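Long-range contact in MIP07328p (Drosophila melanogaster, PDB 6FKK), which probably acts as an axon guidance cue, a chemorepellent semaphorin of the fruit fly whose extracellular sema domain binds semaphorin receptors: residues Asp81-Pro93 with Leu144-Phe157. Sequence-based numbering, arbitrary orientation.
Sequences DCHNYLRVYALRP and LCPYSPAHNSTYAF. With NAG (2-acetamido-2-deoxy-beta-D-glucopyranose), chain E.
Y155 reaches across from strand 154-158, and its hydroxyl donates a hydrogen bond to the carbonyl of Y89: OH lies 3.0 Å from Y89 O, in the carbonyl plane and on a lone pair. Its CG sits between the backbone N and carbonyl carbon (chi1 72°), which swings the ring against strand 86-91, where V88 CG1 lies over one face, 4.0 Å from the centroid. Tyrosine offers a flat apolar face and a polar tip together; a phenylalanine in its place would probably leave Y89 O without this donor and the ring freer to shift. V88, beta-branched, turns its other methyl, CG2, to C145 SG, 4.1 Å away.

Equally tight, rigid P149 lays CB over the Y85 ring, 3.8 Å from its centroid, while the Y85 hydroxyl hydrogen-bonds W80 O. R87, bent at chi2 (-70°), makes a weak hydrogen bond (NH2 to P149 O, 3.4 Å) at its guanidinium edge; NH2 also hydrogen-bonds Y27 O, and NH1 L86 O.

The solvent side lies beside this core: exposed H151 sets CE1 over a guanidinium face, and N152 ND2 carries the glycan, bonded to NAG C1. Farther along, small A90 lays its methyl over one face of F157 (CH-pi, CB to CD1 3.6 Å); only the fringe at exposed P93, meeting that ring's edge, is loose.

Strands 86-91 and 154-157, first in successive antiparallel sheets, run nearly parallel (8°, axes 7.9 Å apart), as neighbouring blades of the sema beta-propeller do.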
loop_
_atom_site.group_PDB
_atom_site.type_symbol
_atom_site.label_atom_id
_atom_site.label_comp_id
_atom_site.label_asym_id
_atom_site.label_seq_id
_atom_site.Cartn_x
_atom_site.Cartn_y
_atom_site.Cartn_z
ATOM N N ASP A 81 -23.054 -9.967 3.896
ATOM C CA ASP A 81 -22.001 -10.165 4.883
ATOM C C ASP A 81 -21.811 -11.636 5.230
ATOM O O ASP A 81 -20.684 -12.062 5.508
ATOM C CB ASP A 81 -22.311 -9.364 6.146
ATOM C CG ASP A 81 -21.838 -7.925 6.058
ATOM O OD1 ASP A 81 -20.826 -7.663 5.373
ATOM O OD2 ASP A 81 -22.478 -7.057 6.689
ATOM N N CYS A 82 -22.887 -12.425 5.205
ATOM C CA CYS A 82 -22.832 -13.833 5.602
ATOM C C CYS A 82 -22.389 -14.691 4.415
ATOM O O CYS A 82 -23.137 -15.499 3.860
ATOM C CB CYS A 82 -24.174 -14.284 6.160
ATOM S SG CYS A 82 -24.662 -13.416 7.671
ATOM N N HIS A 83 -21.130 -14.490 4.029
ATOM C CA HIS A 83 -20.462 -15.299 3.022
ATOM C C HIS A 83 -19.032 -15.544 3.485
ATOM O O HIS A 83 -18.630 -15.129 4.576
ATOM C CB HIS A 83 -20.495 -14.624 1.644
ATOM C CG HIS A 83 -21.767 -14.852 0.890
ATOM N ND1 HIS A 83 -21.944 -15.918 0.035
ATOM C CD2 HIS A 83 -22.925 -14.149 0.858
ATOM C CE1 HIS A 83 -23.155 -15.864 -0.489
ATOM N NE2 HIS A 83 -23.771 -14.800 -0.006
ATOM N N ASN A 84 -18.256 -16.224 2.650
ATOM C CA ASN A 84 -16.867 -16.556 2.963
ATOM C C ASN A 84 -15.969 -15.805 1.983
ATOM O O ASN A 84 -15.634 -16.308 0.910
ATOM C CB ASN A 84 -16.631 -18.061 2.900
ATOM C CG ASN A 84 -15.236 -18.447 3.348
ATOM O OD1 ASN A 84 -14.599 -17.731 4.122
ATOM N ND2 ASN A 84 -14.750 -19.582 2.861
ATOM N N TYR A 85 -15.576 -14.593 2.365
ATOM C CA TYR A 85 -14.666 -13.783 1.565
ATOM C C TYR A 85 -13.237 -14.179 1.913
ATOM O O TYR A 85 -12.781 -13.956 3.039
ATOM C CB TYR A 85 -14.903 -12.296 1.815
ATOM C CG TYR A 85 -16.282 -11.818 1.421
ATOM C CD1 TYR A 85 -17.345 -11.888 2.312
ATOM C CD2 TYR A 85 -16.521 -11.295 0.157
ATOM C CE1 TYR A 85 -18.607 -11.454 1.954
ATOM C CE2 TYR A 85 -17.779 -10.856 -0.209
ATOM C CZ TYR A 85 -18.819 -10.940 0.691
ATOM O OH TYR A 85 -20.073 -10.505 0.325
ATOM N N LEU A 86 -12.532 -14.770 0.953
ATOM C CA LEU A 86 -11.150 -15.169 1.184
ATOM C C LEU A 86 -10.249 -13.940 1.175
ATOM O O LEU A 86 -10.331 -13.105 0.268
ATOM C CB LEU A 86 -10.696 -16.176 0.125
ATOM C CG LEU A 86 -11.167 -17.620 0.326
ATOM C CD1 LEU A 86 -12.612 -17.810 -0.116
ATOM C CD2 LEU A 86 -10.250 -18.589 -0.403
ATOM N N ARG A 87 -9.393 -13.829 2.190
ATOM C CA ARG A 87 -8.614 -12.615 2.391
ATOM C C ARG A 87 -7.151 -12.849 2.742
ATOM O O ARG A 87 -6.406 -11.870 2.846
ATOM C CB ARG A 87 -9.255 -11.757 3.495
ATOM C CG ARG A 87 -10.533 -11.050 3.078
ATOM C CD ARG A 87 -10.238 -9.943 2.082
ATOM N NE ARG A 87 -11.438 -9.208 1.696
ATOM C CZ ARG A 87 -12.152 -9.465 0.606
ATOM N NH1 ARG A 87 -11.790 -10.443 -0.212
ATOM N NH2 ARG A 87 -13.229 -8.740 0.333
ATOM N N VAL A 88 -6.713 -14.092 2.938
ATOM C CA VAL A 88 -5.342 -14.376 3.357
ATOM C C VAL A 88 -4.813 -15.547 2.541
ATOM O O VAL A 88 -5.408 -16.630 2.548
ATOM C CB VAL A 88 -5.242 -14.693 4.860
ATOM C CG1 VAL A 88 -3.816 -15.067 5.228
ATOM C CG2 VAL A 88 -5.716 -13.513 5.694
ATOM N N TYR A 89 -3.693 -15.337 1.849
ATOM C CA TYR A 89 -2.999 -16.394 1.127
ATOM C C TYR A 89 -1.511 -16.328 1.434
ATOM O O TYR A 89 -0.933 -15.241 1.531
ATOM C CB TYR A 89 -3.216 -16.293 -0.391
ATOM C CG TYR A 89 -2.215 -17.101 -1.193
ATOM C CD1 TYR A 89 -2.324 -18.482 -1.290
ATOM C CD2 TYR A 89 -1.155 -16.482 -1.846
ATOM C CE1 TYR A 89 -1.407 -19.224 -2.017
ATOM C CE2 TYR A 89 -0.234 -17.216 -2.574
ATOM C CZ TYR A 89 -0.365 -18.585 -2.656
ATOM O OH TYR A 89 0.548 -19.316 -3.380
ATOM N N ALA A 90 -0.892 -17.498 1.578
ATOM C CA ALA A 90 0.539 -17.580 1.824
ATOM C C ALA A 90 1.040 -18.944 1.373
ATOM O O ALA A 90 0.400 -19.964 1.637
ATOM C CB ALA A 90 0.868 -17.354 3.304
ATOM N N LEU A 91 2.181 -18.948 0.686
ATOM C CA LEU A 91 2.836 -20.182 0.258
ATOM C C LEU A 91 3.831 -20.574 1.345
ATOM O O LEU A 91 4.916 -19.996 1.447
ATOM C CB LEU A 91 3.515 -19.991 -1.095
ATOM C CG LEU A 91 4.266 -21.179 -1.700
ATOM C CD1 LEU A 91 3.326 -22.344 -1.948
ATOM C CD2 LEU A 91 4.960 -20.766 -2.990
ATOM N N ARG A 92 3.455 -21.554 2.164
ATOM C CA ARG A 92 4.270 -21.951 3.299
ATOM C C ARG A 92 5.599 -22.548 2.835
ATOM O O ARG A 92 5.720 -23.015 1.700
ATOM C CB ARG A 92 3.514 -22.958 4.164
ATOM C CG ARG A 92 2.403 -22.350 5.004
ATOM C CD ARG A 92 2.034 -23.280 6.142
ATOM N NE ARG A 92 3.156 -23.472 7.056
ATOM C CZ ARG A 92 3.292 -24.519 7.862
ATOM N NH1 ARG A 92 2.379 -25.479 7.862
ATOM N NH2 ARG A 92 4.346 -24.610 8.662
ATOM N N PRO A 93 6.619 -22.539 3.702
ATOM C CA PRO A 93 7.918 -23.118 3.319
ATOM C C PRO A 93 7.875 -24.613 3.027
ATOM O O PRO A 93 8.839 -25.135 2.454
ATOM C CB PRO A 93 8.813 -22.815 4.530
ATOM C CG PRO A 93 7.863 -22.566 5.661
ATOM C CD PRO A 93 6.673 -21.910 5.035
ATOM N N LEU A 144 -6.188 -13.705 13.200
ATOM C CA LEU A 144 -5.373 -13.925 12.013
ATOM C C LEU A 144 -6.076 -13.533 10.721
ATOM O O LEU A 144 -5.403 -13.334 9.706
ATOM C CB LEU A 144 -4.948 -15.396 11.927
ATOM C CG LEU A 144 -3.946 -15.883 12.975
ATOM C CD1 LEU A 144 -3.754 -17.385 12.878
ATOM C CD2 LEU A 144 -2.622 -15.169 12.790
ATOM N N CYS A 145 -7.402 -13.413 10.740
ATOM C CA CYS A 145 -8.198 -13.117 9.564
ATOM C C CYS A 145 -9.352 -12.211 9.970
ATOM O O CYS A 145 -9.891 -12.359 11.077
ATOM C CB CYS A 145 -8.739 -14.403 8.924
ATOM S SG CYS A 145 -9.418 -14.201 7.265
ATOM N N PRO A 146 -9.745 -11.267 9.118
ATOM C CA PRO A 146 -10.855 -10.378 9.472
ATOM C C PRO A 146 -12.198 -11.090 9.391
ATOM O O PRO A 146 -12.336 -12.168 8.809
ATOM C CB PRO A 146 -10.759 -9.255 8.434
ATOM C CG PRO A 146 -10.084 -9.887 7.270
ATOM C CD PRO A 146 -9.097 -10.859 7.860
ATOM N N TYR A 147 -13.200 -10.458 9.998
ATOM C CA TYR A 147 -14.556 -10.990 10.003
ATOM C C TYR A 147 -15.385 -10.495 8.827
ATOM O O TYR A 147 -16.308 -11.193 8.389
ATOM C CB TYR A 147 -15.270 -10.612 11.304
ATOM C CG TYR A 147 -14.763 -11.317 12.541
ATOM C CD1 TYR A 147 -13.520 -11.017 13.079
ATOM C CD2 TYR A 147 -15.544 -12.266 13.188
ATOM C CE1 TYR A 147 -13.061 -11.655 14.214
ATOM C CE2 TYR A 147 -15.096 -12.908 14.325
ATOM C CZ TYR A 147 -13.854 -12.599 14.833
ATOM O OH TYR A 147 -13.400 -13.235 15.964
ATOM N N SER A 148 -15.076 -9.310 8.310
ATOM C CA SER A 148 -15.855 -8.648 7.280
ATOM C C SER A 148 -15.009 -8.418 6.034
ATOM O O SER A 148 -13.785 -8.286 6.127
ATOM C CB SER A 148 -16.387 -7.303 7.796
ATOM O OG SER A 148 -17.047 -6.574 6.777
ATOM N N PRO A 149 -15.628 -8.371 4.849
ATOM C CA PRO A 149 -14.871 -8.036 3.633
ATOM C C PRO A 149 -14.321 -6.620 3.615
ATOM O O PRO A 149 -13.628 -6.263 2.654
ATOM C CB PRO A 149 -15.905 -8.233 2.512
ATOM C CG PRO A 149 -17.231 -8.121 3.190
ATOM C CD PRO A 149 -17.026 -8.722 4.547
ATOM N N ALA A 150 -14.606 -5.808 4.632
ATOM C CA ALA A 150 -14.090 -4.447 4.686
ATOM C C ALA A 150 -12.567 -4.450 4.627
ATOM O O ALA A 150 -11.905 -5.197 5.352
ATOM C CB ALA A 150 -14.574 -3.753 5.958
ATOM N N HIS A 151 -12.014 -3.611 3.747
ATOM C CA HIS A 151 -10.568 -3.534 3.537
ATOM C C HIS A 151 -9.919 -2.626 4.586
ATOM O O HIS A 151 -9.282 -1.616 4.283
ATOM C CB HIS A 151 -10.266 -3.054 2.123
ATOM C CG HIS A 151 -10.951 -3.846 1.051
ATOM N ND1 HIS A 151 -10.512 -5.091 0.649
ATOM C CD2 HIS A 151 -12.038 -3.568 0.293
ATOM C CE1 HIS A 151 -11.303 -5.546 -0.306
ATOM N NE2 HIS A 151 -12.236 -4.642 -0.541
ATOM N N ASN A 152 -10.095 -3.010 5.851
ATOM C CA ASN A 152 -9.514 -2.298 6.980
ATOM C C ASN A 152 -8.298 -3.003 7.567
ATOM O O ASN A 152 -7.636 -2.433 8.441
ATOM C CB ASN A 152 -10.565 -2.109 8.088
ATOM C CG ASN A 152 -11.029 -3.431 8.675
ATOM O OD1 ASN A 152 -10.938 -4.467 8.017
ATOM N ND2 ASN A 152 -11.524 -3.413 9.913
ATOM N N SER A 153 -7.986 -4.217 7.109
ATOM C CA SER A 153 -6.975 -5.058 7.734
ATOM C C SER A 153 -6.021 -5.614 6.685
ATOM O O SER A 153 -6.377 -5.757 5.511
ATOM C CB SER A 153 -7.625 -6.212 8.513
ATOM O OG SER A 153 -8.414 -7.026 7.664
ATOM N N THR A 154 -4.804 -5.937 7.125
ATOM C CA THR A 154 -3.749 -6.419 6.242
ATOM C C THR A 154 -2.961 -7.514 6.955
ATOM O O THR A 154 -3.219 -7.839 8.119
ATOM C CB THR A 154 -2.825 -5.275 5.807
ATOM O OG1 THR A 154 -1.956 -5.731 4.762
ATOM C CG2 THR A 154 -1.987 -4.792 6.983
ATOM N N TYR A 155 -1.986 -8.085 6.250
ATOM C CA TYR A 155 -1.172 -9.157 6.806
ATOM C C TYR A 155 0.145 -9.218 6.047
ATOM O O TYR A 155 0.340 -8.535 5.039
ATOM C CB TYR A 155 -1.897 -10.505 6.737
ATOM C CG TYR A 155 -2.005 -11.070 5.337
ATOM C CD1 TYR A 155 -3.013 -10.657 4.477
ATOM C CD2 TYR A 155 -1.098 -12.015 4.875
ATOM C CE1 TYR A 155 -3.114 -11.169 3.195
ATOM C CE2 TYR A 155 -1.191 -12.533 3.595
ATOM C CZ TYR A 155 -2.201 -12.107 2.760
ATOM O OH TYR A 155 -2.298 -12.619 1.484
ATOM N N ALA A 156 1.045 -10.068 6.541
ATOM C CA ALA A 156 2.337 -10.282 5.901
ATOM C C ALA A 156 2.926 -11.586 6.417
ATOM O O ALA A 156 3.023 -11.784 7.632
ATOM C CB ALA A 156 3.292 -9.116 6.174
ATOM N N PHE A 157 3.316 -12.466 5.496
ATOM C CA PHE A 157 3.904 -13.759 5.834
ATOM C C PHE A 157 5.421 -13.633 5.745
ATOM O O PHE A 157 5.981 -13.555 4.647
ATOM C CB PHE A 157 3.381 -14.849 4.900
ATOM C CG PHE A 157 3.660 -16.247 5.379
ATOM C CD1 PHE A 157 2.824 -16.856 6.300
ATOM C CD2 PHE A 157 4.750 -16.955 4.900
ATOM C CE1 PHE A 157 3.073 -18.143 6.740
ATOM C CE2 PHE A 157 5.004 -18.243 5.335
ATOM C CZ PHE A 157 4.165 -18.837 6.256
HETATM C C1 NAG E . -11.690 -2.275 10.781
HETATM C C2 NAG E . -13.187 -2.198 11.138
HETATM C C3 NAG E . -13.441 -1.201 12.271
HETATM C C4 NAG E . -12.520 -1.472 13.452
HETATM C C5 NAG E . -11.076 -1.469 12.973
HETATM C C6 NAG E . -10.086 -1.765 14.076
HETATM C C7 NAG E . -13.931 -0.695 9.321
HETATM C C8 NAG E . -14.846 -0.554 8.142
HETATM N N2 NAG E . -13.992 -1.867 9.971
HETATM O O3 NAG E . -14.798 -1.304 12.686
HETATM O O4 NAG E . -12.692 -0.470 14.447
HETATM O O5 NAG E . -10.911 -2.485 11.974
HETATM O O6 NAG E . -10.499 -1.197 15.311
HETATM O O7 NAG E . -13.173 0.209 9.664
#